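Local structure of acetyltransferase, GNAT family (Streptococcus pneumoniae, 2I79) at residues I7-P12 with K52-D57; A16-F21 with E44-F49; A154-E157 with F161-V164. The protein binds acetyl coenzyme A and probably transfers its acetyl group to the amino group of a substrate, perhaps an amino acid. All blocks are in the same frame, centred on the assembly; numbering follows the deposited sequence.

Contact 1: I7-P12 with K52-D57; sequences IREAEP and KQASSD
Glu9 reaches across from the end of strand 5-9 and lays one carboxylate oxygen against Ala54 on helix 43-55. OE2 of Glu9 lies 3.4 Å from CA of Ala54 and 3.8 Å from its CB, while the backbone O of Gln53 is farther from OE2, at 4.2 Å. The reach follows from the torsions: CG of Glu9 stands opposite the backbone N (chi1 -168°) and the chain runs on extended, which carries the carboxylate to the helix. Only 93 Å² is buried in total and no hydrogen bond crosses, so the touch is a van der Waals one at a margin.

Gln53 starts toward strand 5-9 but turns its amide elsewhere, and NE2 is gripped by Ile76 O and Thr61 OG1 of the sheet. On the other side, Arg8 folds back on its own segment, NH1 giving a hydrogen bond to Glu9 O of 3.0 Å that lies in the guanidinium plane. NH1 of Arg8 also forms a salt bridge with OD2 of Asp14. Glu11 OE2 sits over one guanidinium face, a long 3.6 Å from NH1 of Arg8, where charge alone can act. Ala10 packs on Leu50 of helix 43-55 and pairs by backbone with Thr61 of strand 60-66. Here the C-terminal end of the N-terminal edge strand meets the last turn of a helix packed on the sheet, as in the GNAT fold.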
ATOM      1  N   ILE A   7     -19.163  20.679   1.775  1.00 47.16           N
ATOM      2  CA  ILE A   7     -17.990  19.836   1.991  1.00 46.85           C
ATOM      3  C   ILE A   7     -17.829  19.636   3.487  1.00 46.67           C
ATOM      4  O   ILE A   7     -17.814  20.612   4.259  1.00 46.56           O
ATOM      5  CB  ILE A   7     -16.722  20.417   1.389  1.00 46.93           C
ATOM      6  CG1 ILE A   7     -16.861  20.431  -0.139  1.00 48.06           C
ATOM      7  CG2 ILE A   7     -15.511  19.580   1.824  1.00 47.27           C
ATOM      8  CD1 ILE A   7     -15.676  21.023  -0.901  1.00 47.39           C
ATOM      9  N   ARG A   8     -17.755  18.370   3.894  1.00 45.92           N
ATOM     10  CA  ARG A   8     -17.541  18.010   5.305  1.00 45.90           C
ATOM     11  C   ARG A   8     -17.052  16.573   5.473  1.00 45.60           C
ATOM     12  O   ARG A   8     -17.206  15.737   4.575  1.00 44.43           O
ATOM     13  CB  ARG A   8     -18.837  18.160   6.121  1.00 45.56           C
ATOM     14  CG  ARG A   8     -19.968  17.241   5.694  1.00 44.95           C
ATOM     15  CD  ARG A   8     -21.004  17.050   6.801  1.00 45.56           C
ATOM     16  NE  ARG A   8     -22.199  16.344   6.331  1.00 44.39           N
ATOM     17  CZ  ARG A   8     -22.283  15.030   6.142  1.00 45.77           C
ATOM     18  NH1 ARG A   8     -21.247  14.241   6.400  1.00 43.85           N
ATOM     19  NH2 ARG A   8     -23.417  14.494   5.717  1.00 45.46           N
ATOM     20  N   GLU A   9     -16.546  16.288   6.663  1.00 45.72           N
ATOM     21  CA  GLU A   9     -16.129  14.930   7.030  1.00 46.43           C
ATOM     22  C   GLU A   9     -17.293  13.958   6.930  1.00 46.07           C
ATOM     23  O   GLU A   9     -18.411  14.297   7.323  1.00 45.81           O
ATOM     24  CB  GLU A   9     -15.557  14.923   8.452  1.00 45.77           C
ATOM     25  CG  GLU A   9     -14.855  13.647   8.811  1.00 47.04           C
ATOM     26  CD  GLU A   9     -13.973  13.755  10.082  1.00 48.75           C
ATOM     27  OE1 GLU A   9     -13.801  14.868  10.649  1.00 54.17           O
ATOM     28  OE2 GLU A   9     -13.429  12.708  10.490  1.00 54.11           O
ATOM     29  N   ALA A  10     -17.035  12.764   6.394  1.00 46.31           N
ATOM     30  CA  ALA A  10     -18.034  11.703   6.331  1.00 47.19           C
ATOM     31  C   ALA A  10     -18.428  11.264   7.742  1.00 47.81           C
ATOM     32  O   ALA A  10     -17.584  11.241   8.645  1.00 47.89           O
ATOM     33  CB  ALA A  10     -17.504  10.505   5.550  1.00 46.07           C
ATOM     34  N   GLU A  11     -19.708  10.942   7.926  1.00 48.77           N
ATOM     35  CA  GLU A  11     -20.206  10.327   9.181  1.00 50.36           C
ATOM     36  C   GLU A  11     -20.830   8.957   8.899  1.00 50.10           C
ATOM     37  O   GLU A  11     -21.254   8.677   7.781  1.00 48.46           O
ATOM     38  CB  GLU A  11     -21.232  11.234   9.878  1.00 50.38           C
ATOM     39  CG  GLU A  11     -20.679  12.634  10.251  1.00 53.60           C
ATOM     40  CD  GLU A  11     -21.790  13.679  10.469  1.00 55.02           C
ATOM     41  OE1 GLU A  11     -22.780  13.359  11.180  1.00 64.08           O
ATOM     42  OE2 GLU A  11     -21.679  14.810   9.938  1.00 58.92           O
ATOM     43  N   PRO A  12     -20.865   8.077   9.916  1.00 50.90           N
ATOM     44  CA  PRO A  12     -21.479   6.744   9.725  1.00 51.17           C
ATOM     45  C   PRO A  12     -22.855   6.786   9.038  1.00 50.80           C
ATOM     46  O   PRO A  12     -23.170   5.895   8.260  1.00 51.64           O
ATOM     47  CB  PRO A  12     -21.566   6.180  11.169  1.00 51.41           C
ATOM     48  CG  PRO A  12     -21.269   7.402  12.074  1.00 52.16           C
ATOM     49  CD  PRO A  12     -20.333   8.243  11.279  1.00 50.83           C
ATOM     50  N   LYS A  52     -13.962   4.289  11.941  1.00 64.34           N
ATOM     51  CA  LYS A  52     -12.493   4.305  12.005  1.00 64.80           C
ATOM     52  C   LYS A  52     -11.855   5.605  11.498  1.00 64.45           C
ATOM     53  O   LYS A  52     -11.000   6.179  12.180  1.00 64.40           O
ATOM     54  CB  LYS A  52     -11.902   3.154  11.193  1.00 65.20           C
ATOM     55  CG  LYS A  52     -11.702   1.882  11.968  1.00 66.75           C
ATOM     56  CD  LYS A  52     -10.941   0.853  11.120  1.00 66.92           C
ATOM     57  CE  LYS A  52     -10.963  -0.547  11.759  1.00 67.95           C
ATOM     58  NZ  LYS A  52     -12.357  -1.138  11.789  1.00 69.00           N
ATOM     59  N   GLN A  53     -12.231   6.041  10.286  1.00 64.05           N
ATOM     60  CA  GLN A  53     -11.705   7.304   9.719  1.00 63.72           C
ATOM     61  C   GLN A  53     -11.925   8.504  10.666  1.00 63.61           C
ATOM     62  O   GLN A  53     -10.992   9.282  10.910  1.00 63.84           O
ATOM     63  CB  GLN A  53     -12.311   7.618   8.331  1.00 63.35           C
ATOM     64  CG  GLN A  53     -11.851   6.712   7.179  1.00 62.77           C
ATOM     65  CD  GLN A  53     -10.351   6.807   6.858  1.00 61.95           C
ATOM     66  OE1 GLN A  53      -9.530   6.090   7.443  1.00 60.97           O
ATOM     67  NE2 GLN A  53     -10.000   7.663   5.904  1.00 60.55           N
ATOM     68  N   ALA A  54     -13.147   8.650  11.190  1.00 63.15           N
ATOM     69  CA  ALA A  54     -13.471   9.737  12.127  1.00 62.81           C
ATOM     70  C   ALA A  54     -12.696   9.600  13.446  1.00 62.76           C
ATOM     71  O   ALA A  54     -12.307  10.605  14.044  1.00 62.97           O
ATOM     72  CB  ALA A  54     -14.969   9.766  12.412  1.00 62.69           C
ATOM     73  N   SER A  55     -12.476   8.358  13.879  1.00 62.03           N
ATOM     74  CA  SER A  55     -11.848   8.076  15.167  1.00 61.66           C
ATOM     75  C   SER A  55     -10.327   7.984  15.120  1.00 61.14           C
ATOM     76  O   SER A  55      -9.705   7.754  16.154  1.00 62.07           O
ATOM     77  CB  SER A  55     -12.370   6.758  15.716  1.00 61.83           C
ATOM     78  OG  SER A  55     -11.280   5.935  16.113  1.00 64.47           O
ATOM     79  N   SER A  56      -9.740   8.116  13.931  1.00 59.88           N
ATOM     80  CA  SER A  56      -8.294   7.997  13.713  1.00 58.57           C
ATOM     81  C   SER A  56      -7.743   9.399  13.517  1.00 57.64           C
ATOM     82  O   SER A  56      -8.363  10.228  12.843  1.00 57.78           O
ATOM     83  CB  SER A  56      -8.040   7.144  12.454  1.00 58.68           C
ATOM     84  OG  SER A  56      -6.693   7.185  12.030  1.00 58.02           O
ATOM     85  N   ASP A  57      -6.579   9.682  14.079  1.00 56.13           N
ATOM     86  CA  ASP A  57      -6.061  11.041  14.016  1.00 55.35           C
ATOM     87  C   ASP A  57      -5.174  11.317  12.790  1.00 53.24           C
ATOM     88  O   ASP A  57      -4.799  12.447  12.564  1.00 52.69           O
ATOM     89  CB  ASP A  57      -5.353  11.436  15.326  1.00 56.48           C
ATOM     90  CG  ASP A  57      -4.392  10.373  15.827  1.00 60.34           C
ATOM     91  OD1 ASP A  57      -3.813   9.625  14.989  1.00 65.49           O
ATOM     92  OD2 ASP A  57      -4.220  10.284  17.080  1.00 66.59           O
TER

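Contact 2: A16-F21 with E44-F49; sequences AELVAF and EEMEIF
Met46 of helix 43-55 carries this contact, and each atom of its side chain beyond CA finds helix 15-26. CB starts toward that helix and meets CG2 of Val19 at 3.6 Å, the closest approach between the segments. CG stays near the same methyl, 4.1 Å from CG2 of Val19. SD then moves on to the leucine one residue earlier, lying 3.9 Å from CD2 of Leu18. The terminal methyl CE settles between the two residues, 4.0 Å from CG2 of Val19 and 4.2 Å from CG of Leu18.

The torsions explain this route. CG lies opposite the backbone N (chi1 -180°), and bends at chi2 (68°) and chi3 (72°) curl the thioether back, which is why CE returns to the valine methyl already touched by CB. Val19 and Met46 slide past each other in opposite senses, whereas Leu18 crosses the methionine at about a right angle. Among the CA atoms of the two segments, those of Val19 and Met46 are nearest, 7.0 Å apart.

Ala15 and Leu22 of helix 15-26 and Leu41 of the loop leading into helix 43-55 also touch Met46. Leu18 reaches Leu63 and Ile73, and Phe49 touches Thr61 and Asn75 of the same two strands, 60-66 and 69-77, so both helices pack on the sheet. Every meeting between the segments is apolar and no hydrogen bond crosses, so the helices are held here by dispersion and by the burial of Leu18 and Met46, with shape rather than polar direction setting the fit.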
ATOM      1  N   ALA A  16     -24.533   4.419   3.271  1.00 45.60           N
ATOM      2  CA  ALA A  16     -25.313   3.878   2.160  1.00 46.19           C
ATOM      3  C   ALA A  16     -25.116   4.720   0.920  1.00 45.92           C
ATOM      4  O   ALA A  16     -24.925   4.185  -0.178  1.00 45.25           O
ATOM      5  CB  ALA A  16     -26.845   3.800   2.555  1.00 45.60           C
ATOM      6  N   GLU A  17     -25.177   6.042   1.097  1.00 46.04           N
ATOM      7  CA  GLU A  17     -24.980   6.979  -0.030  1.00 46.58           C
ATOM      8  C   GLU A  17     -23.557   6.907  -0.544  1.00 45.60           C
ATOM      9  O   GLU A  17     -23.331   6.994  -1.744  1.00 46.49           O
ATOM     10  CB  GLU A  17     -25.286   8.418   0.361  1.00 47.19           C
ATOM     11  CG  GLU A  17     -26.738   8.746   0.646  1.00 49.68           C
ATOM     12  CD  GLU A  17     -26.866  10.057   1.446  1.00 50.44           C
ATOM     13  OE1 GLU A  17     -26.687  11.136   0.835  1.00 53.41           O
ATOM     14  OE2 GLU A  17     -27.108   9.996   2.676  1.00 53.20           O
ATOM     15  N   LEU A  18     -22.601   6.749   0.361  1.00 44.47           N
ATOM     16  CA  LEU A  18     -21.200   6.656  -0.027  1.00 43.55           C
ATOM     17  C   LEU A  18     -20.932   5.362  -0.780  1.00 42.50           C
ATOM     18  O   LEU A  18     -20.191   5.365  -1.736  1.00 41.49           O
ATOM     19  CB  LEU A  18     -20.289   6.778   1.199  1.00 44.17           C
ATOM     20  CG  LEU A  18     -18.766   6.721   0.938  1.00 44.96           C
ATOM     21  CD1 LEU A  18     -18.307   7.664  -0.223  1.00 43.10           C
ATOM     22  CD2 LEU A  18     -18.049   7.009   2.223  1.00 43.03           C
ATOM     23  N   VAL A  19     -21.543   4.251  -0.355  1.00 41.81           N
ATOM     24  CA  VAL A  19     -21.429   2.997  -1.104  1.00 41.17           C
ATOM     25  C   VAL A  19     -22.006   3.196  -2.506  1.00 40.83           C
ATOM     26  O   VAL A  19     -21.424   2.786  -3.507  1.00 40.46           O
ATOM     27  CB  VAL A  19     -22.116   1.764  -0.383  1.00 41.49           C
ATOM     28  CG1 VAL A  19     -22.262   0.557  -1.367  1.00 39.15           C
ATOM     29  CG2 VAL A  19     -21.354   1.327   0.855  1.00 39.77           C
ATOM     30  N   ALA A  20     -23.163   3.852  -2.572  1.00 41.43           N
ATOM     31  CA  ALA A  20     -23.853   4.097  -3.833  1.00 40.66           C
ATOM     32  C   ALA A  20     -22.991   4.925  -4.800  1.00 41.08           C
ATOM     33  O   ALA A  20     -22.832   4.592  -6.007  1.00 40.54           O
ATOM     34  CB  ALA A  20     -25.178   4.788  -3.552  1.00 39.72           C
ATOM     35  N   PHE A  21     -22.413   6.005  -4.268  1.00 41.32           N
ATOM     36  CA  PHE A  21     -21.538   6.872  -5.050  1.00 41.21           C
ATOM     37  C   PHE A  21     -20.298   6.132  -5.547  1.00 41.65           C
ATOM     38  O   PHE A  21     -19.862   6.302  -6.702  1.00 40.75           O
ATOM     39  CB  PHE A  21     -21.127   8.088  -4.215  1.00 41.21           C
ATOM     40  CG  PHE A  21     -20.116   8.950  -4.892  1.00 41.46           C
ATOM     41  CD1 PHE A  21     -20.477   9.737  -5.995  1.00 42.09           C
ATOM     42  CD2 PHE A  21     -18.797   8.941  -4.487  1.00 41.82           C
ATOM     43  CE1 PHE A  21     -19.544  10.498  -6.637  1.00 41.11           C
ATOM     44  CE2 PHE A  21     -17.860   9.707  -5.154  1.00 42.54           C
ATOM     45  CZ  PHE A  21     -18.242  10.484  -6.215  1.00 40.09           C
ATOM     46  N   GLU A  44     -23.416  -1.622   5.682  1.00 55.47           N
ATOM     47  CA  GLU A  44     -23.057  -1.964   7.066  1.00 56.12           C
ATOM     48  C   GLU A  44     -21.548  -1.990   7.255  1.00 56.55           C
ATOM     49  O   GLU A  44     -21.015  -1.366   8.196  1.00 56.74           O
ATOM     50  CB  GLU A  44     -23.721  -3.293   7.452  1.00 57.47           C
ATOM     51  CG  GLU A  44     -25.300  -3.211   7.472  1.00 58.92           C
ATOM     52  CD  GLU A  44     -26.008  -3.019   6.076  1.00 63.49           C
ATOM     53  OE1 GLU A  44     -25.509  -3.502   5.010  1.00 62.09           O
ATOM     54  OE2 GLU A  44     -27.109  -2.385   6.060  1.00 63.12           O
ATOM     55  N   GLU A  45     -20.850  -2.635   6.317  1.00 56.36           N
ATOM     56  CA  GLU A  45     -19.392  -2.602   6.287  1.00 56.85           C
ATOM     57  C   GLU A  45     -18.785  -1.208   6.084  1.00 56.72           C
ATOM     58  O   GLU A  45     -17.703  -0.908   6.614  1.00 55.87           O
ATOM     59  CB  GLU A  45     -18.870  -3.536   5.185  1.00 57.33           C
ATOM     60  CG  GLU A  45     -19.052  -5.037   5.491  1.00 58.70           C
ATOM     61  CD  GLU A  45     -18.638  -5.923   4.327  1.00 59.44           C
ATOM     62  OE1 GLU A  45     -18.771  -5.480   3.155  1.00 61.39           O
ATOM     63  OE2 GLU A  45     -18.163  -7.060   4.581  1.00 63.11           O
ATOM     64  N   MET A  46     -19.453  -0.352   5.307  1.00 56.10           N
ATOM     65  CA  MET A  46     -18.938   0.998   5.127  1.00 56.60           C
ATOM     66  C   MET A  46     -19.018   1.786   6.439  1.00 56.73           C
ATOM     67  O   MET A  46     -18.149   2.593   6.728  1.00 55.68           O
ATOM     68  CB  MET A  46     -19.656   1.738   4.003  1.00 55.24           C
ATOM     69  CG  MET A  46     -19.125   3.155   3.792  1.00 54.25           C
ATOM     70  SD  MET A  46     -17.425   3.243   3.154  1.00 44.00           S
ATOM     71  CE  MET A  46     -17.700   2.702   1.474  1.00 47.96           C
ATOM     72  N   GLU A  47     -20.078   1.551   7.199  1.00 58.52           N
ATOM     73  CA  GLU A  47     -20.316   2.236   8.473  1.00 59.86           C
ATOM     74  C   GLU A  47     -19.128   2.014   9.455  1.00 60.74           C
ATOM     75  O   GLU A  47     -18.681   2.942  10.133  1.00 61.55           O
ATOM     76  CB  GLU A  47     -21.657   1.753   9.036  1.00 60.15           C
ATOM     77  CG  GLU A  47     -22.415   2.733   9.914  1.00 60.51           C
ATOM     78  CD  GLU A  47     -23.904   2.358  10.132  1.00 62.04           C
ATOM     79  OE1 GLU A  47     -24.577   1.789   9.227  1.00 63.94           O
ATOM     80  OE2 GLU A  47     -24.416   2.687  11.219  1.00 66.11           O
ATOM     81  N   ILE A  48     -18.587   0.797   9.480  1.00 61.47           N
ATOM     82  CA  ILE A  48     -17.347   0.484  10.204  1.00 61.43           C
ATOM     83  C   ILE A  48     -16.164   1.325   9.685  1.00 61.72           C
ATOM     84  O   ILE A  48     -15.556   2.127  10.415  1.00 61.48           O
ATOM     85  CB  ILE A  48     -17.038  -1.049  10.112  1.00 61.97           C
ATOM     86  CG1 ILE A  48     -18.072  -1.845  10.940  1.00 61.94           C
ATOM     87  CG2 ILE A  48     -15.575  -1.363  10.554  1.00 61.89           C
ATOM     88  CD1 ILE A  48     -18.304  -3.291  10.482  1.00 61.98           C
ATOM     89  N   PHE A  49     -15.852   1.178   8.411  1.00 61.68           N
ATOM     90  CA  PHE A  49     -14.810   2.007   7.828  1.00 62.03           C
ATOM     91  C   PHE A  49     -14.949   3.490   8.252  1.00 62.57           C
ATOM     92  O   PHE A  49     -13.958   4.135   8.631  1.00 62.61           O
ATOM     93  CB  PHE A  49     -14.799   1.873   6.307  1.00 61.50           C
ATOM     94  CG  PHE A  49     -13.805   2.780   5.629  1.00 62.01           C
ATOM     95  CD1 PHE A  49     -12.447   2.485   5.652  1.00 62.20           C
ATOM     96  CD2 PHE A  49     -14.226   3.942   4.976  1.00 62.06           C
ATOM     97  CE1 PHE A  49     -11.521   3.326   5.032  1.00 62.51           C
ATOM     98  CE2 PHE A  49     -13.312   4.777   4.348  1.00 62.31           C
ATOM     99  CZ  PHE A  49     -11.949   4.467   4.380  1.00 62.23           C
TER

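Contact 3: A154-E157 with F161-V164; sequences AYIE and FIDV
Tyr155 and Phe161 set their rings together on one face of a β-hairpin, with CD2 of Tyr155 lying 3.6 Å above the plane of the Phe161 ring and offset toward its rim. The planes are turned by 53° and the centroids are 5.1 Å apart, an oblique pairing. Its closest atoms are Tyr155 CD2 and Phe161 CE1, at 3.6 Å. The tyrosine ring gets there because its CG is opposite the backbone N, while CG of Phe161 stands beside its own backbone N, anti to the carbonyl carbon. Around the Phe161 ring, Arg152 adds a cation-pi contact and His86 of the second subunit an edge-to-face one.

The hairpin joins strands 145-156 and 160-170 at the end of the sheet order. Tyr155 and Phe161 form a non-hydrogen-bonded antiparallel pair, followed by the hydrogen-bonded pair Ala154 and Ile162. The short segments run at 141° to each other, well away from strict antiparallel. Ala154 and Ile162 point to the face opposite the rings, where CB of Ala154 meets CG1 of Ile162 at 3.7 Å. Farther toward the turn, the side chains of Ile156 and Ile162 cross at about a right angle, with CD1 of Ile156 4.0 Å from CG2 of Ile162.

Arg83 of the second subunit hydrogen-bonds to Tyr155 O, so this hairpin is also part of the dimer interface. Between the paired backbones, Ile162 N gives a hydrogen bond of 2.9 Å and 170° to Ala154 O, and Ala154 N returns a more bent one to Ile162 O.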
ATOM      1  N   ALA A 154      -0.633  -0.998 -13.334  1.00 47.41           N
ATOM      2  CA  ALA A 154      -2.060  -1.225 -13.482  1.00 48.04           C
ATOM      3  C   ALA A 154      -2.319  -2.137 -14.688  1.00 49.12           C
ATOM      4  O   ALA A 154      -1.561  -2.130 -15.694  1.00 47.11           O
ATOM      5  CB  ALA A 154      -2.771   0.098 -13.668  1.00 46.67           C
ATOM      6  N   TYR A 155      -3.420  -2.877 -14.579  1.00 50.63           N
ATOM      7  CA  TYR A 155      -3.904  -3.773 -15.610  1.00 51.95           C
ATOM      8  C   TYR A 155      -5.284  -3.298 -16.083  1.00 53.06           C
ATOM      9  O   TYR A 155      -6.183  -3.103 -15.258  1.00 53.02           O
ATOM     10  CB  TYR A 155      -3.992  -5.163 -14.998  1.00 54.14           C
ATOM     11  CG  TYR A 155      -4.486  -6.238 -15.914  1.00 53.84           C
ATOM     12  CD1 TYR A 155      -5.758  -6.802 -15.744  1.00 57.38           C
ATOM     13  CD2 TYR A 155      -3.679  -6.724 -16.923  1.00 56.62           C
ATOM     14  CE1 TYR A 155      -6.215  -7.801 -16.587  1.00 57.42           C
ATOM     15  CE2 TYR A 155      -4.123  -7.725 -17.780  1.00 58.45           C
ATOM     16  CZ  TYR A 155      -5.388  -8.266 -17.601  1.00 59.16           C
ATOM     17  OH  TYR A 155      -5.808  -9.267 -18.464  1.00 60.31           O
ATOM     18  N   ILE A 156      -5.457  -3.078 -17.387  1.00 53.79           N
ATOM     19  CA  ILE A 156      -6.747  -2.607 -17.925  1.00 55.19           C
ATOM     20  C   ILE A 156      -7.205  -3.429 -19.125  1.00 56.95           C
ATOM     21  O   ILE A 156      -6.429  -4.176 -19.708  1.00 56.95           O
ATOM     22  CB  ILE A 156      -6.733  -1.080 -18.342  1.00 54.38           C
ATOM     23  CG1 ILE A 156      -5.668  -0.794 -19.406  1.00 54.46           C
ATOM     24  CG2 ILE A 156      -6.559  -0.160 -17.131  1.00 52.65           C
ATOM     25  CD1 ILE A 156      -5.894   0.523 -20.166  1.00 53.49           C
ATOM     26  N   GLU A 157      -8.480  -3.282 -19.484  1.00 59.24           N
ATOM     27  CA  GLU A 157      -8.998  -3.789 -20.768  1.00 61.22           C
ATOM     28  C   GLU A 157      -8.747  -5.285 -20.991  1.00 62.80           C
ATOM     29  O   GLU A 157      -8.578  -5.738 -22.136  1.00 63.94           O
ATOM     30  CB  GLU A 157      -8.395  -2.986 -21.929  1.00 61.10           C
ATOM     31  CG  GLU A 157      -8.824  -1.526 -21.912  1.00 62.22           C
ATOM     32  CD  GLU A 157      -8.039  -0.647 -22.871  1.00 63.38           C
ATOM     33  OE1 GLU A 157      -7.134  -1.148 -23.585  1.00 66.60           O
ATOM     34  OE2 GLU A 157      -8.334   0.575 -22.904  1.00 68.32           O
ATOM     35  N   PHE A 161      -1.267  -4.023 -19.795  1.00 53.29           N
ATOM     36  CA  PHE A 161      -0.517  -3.401 -18.705  1.00 51.89           C
ATOM     37  C   PHE A 161      -0.107  -1.977 -19.020  1.00 50.12           C
ATOM     38  O   PHE A 161       0.315  -1.674 -20.126  1.00 49.21           O
ATOM     39  CB  PHE A 161       0.722  -4.218 -18.374  1.00 51.93           C
ATOM     40  CG  PHE A 161       0.401  -5.568 -17.837  1.00 52.38           C
ATOM     41  CD1 PHE A 161       0.049  -5.724 -16.515  1.00 51.93           C
ATOM     42  CD2 PHE A 161       0.461  -6.693 -18.656  1.00 53.30           C
ATOM     43  CE1 PHE A 161      -0.245  -6.952 -16.022  1.00 51.49           C
ATOM     44  CE2 PHE A 161       0.187  -7.924 -18.158  1.00 51.85           C
ATOM     45  CZ  PHE A 161      -0.180  -8.057 -16.840  1.00 52.73           C
ATOM     46  N   ILE A 162      -0.250  -1.102 -18.037  1.00 48.43           N
ATOM     47  CA  ILE A 162       0.115   0.296 -18.197  1.00 47.22           C
ATOM     48  C   ILE A 162       0.945   0.770 -16.999  1.00 46.12           C
ATOM     49  O   ILE A 162       0.911   0.175 -15.903  1.00 44.94           O
ATOM     50  CB  ILE A 162      -1.127   1.217 -18.378  1.00 47.50           C
ATOM     51  CG1 ILE A 162      -2.030   1.204 -17.130  1.00 46.14           C
ATOM     52  CG2 ILE A 162      -1.937   0.864 -19.652  1.00 46.95           C
ATOM     53  CD1 ILE A 162      -3.164   2.205 -17.243  1.00 46.67           C
ATOM     54  N   ASP A 163       1.656   1.869 -17.219  1.00 44.74           N
ATOM     55  CA  ASP A 163       2.505   2.502 -16.213  1.00 44.54           C
ATOM     56  C   ASP A 163       1.740   3.459 -15.310  1.00 43.16           C
ATOM     57  O   ASP A 163       0.738   4.083 -15.706  1.00 42.69           O
ATOM     58  CB  ASP A 163       3.642   3.323 -16.868  1.00 45.38           C
ATOM     59  CG  ASP A 163       4.676   2.461 -17.609  1.00 47.19           C
ATOM     60  OD1 ASP A 163       4.308   1.502 -18.301  1.00 50.14           O
ATOM     61  OD2 ASP A 163       5.881   2.761 -17.521  1.00 54.44           O
ATOM     62  N   VAL A 164       2.291   3.614 -14.112  1.00 42.70           N
ATOM     63  CA  VAL A 164       1.844   4.587 -13.118  1.00 42.10           C
ATOM     64  C   VAL A 164       2.986   5.519 -12.691  1.00 41.92           C
ATOM     65  O   VAL A 164       4.137   5.135 -12.693  1.00 41.76           O
ATOM     66  CB  VAL A 164       1.221   3.906 -11.886  1.00 41.66           C
ATOM     67  CG1 VAL A 164      -0.007   3.099 -12.310  1.00 41.74           C
ATOM     68  CG2 VAL A 164       2.224   3.004 -11.101  1.00 38.87           C
TER

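In the fold
From the N terminus, strand 5-9 leads into helix 15-26, and after a long connection helix 43-55 returns to both. Contact 2 closes the inner loop between the two helices, and contact 1 closes the outer one between the end of the strand and the end of the second helix, so contact 2 is nested within contact 1. The two share helix 43-55 and touch where Pro12 O meets CG of Glu47 at 3.6 Å. Contact 3 comes later, in series, a hairpin with a tight connection, where strands 145-156 and 160-170 meet. Contacts 1 and 3 reach the same sheet on opposite sides of the chain's centre, their own centres about 31 Å apart.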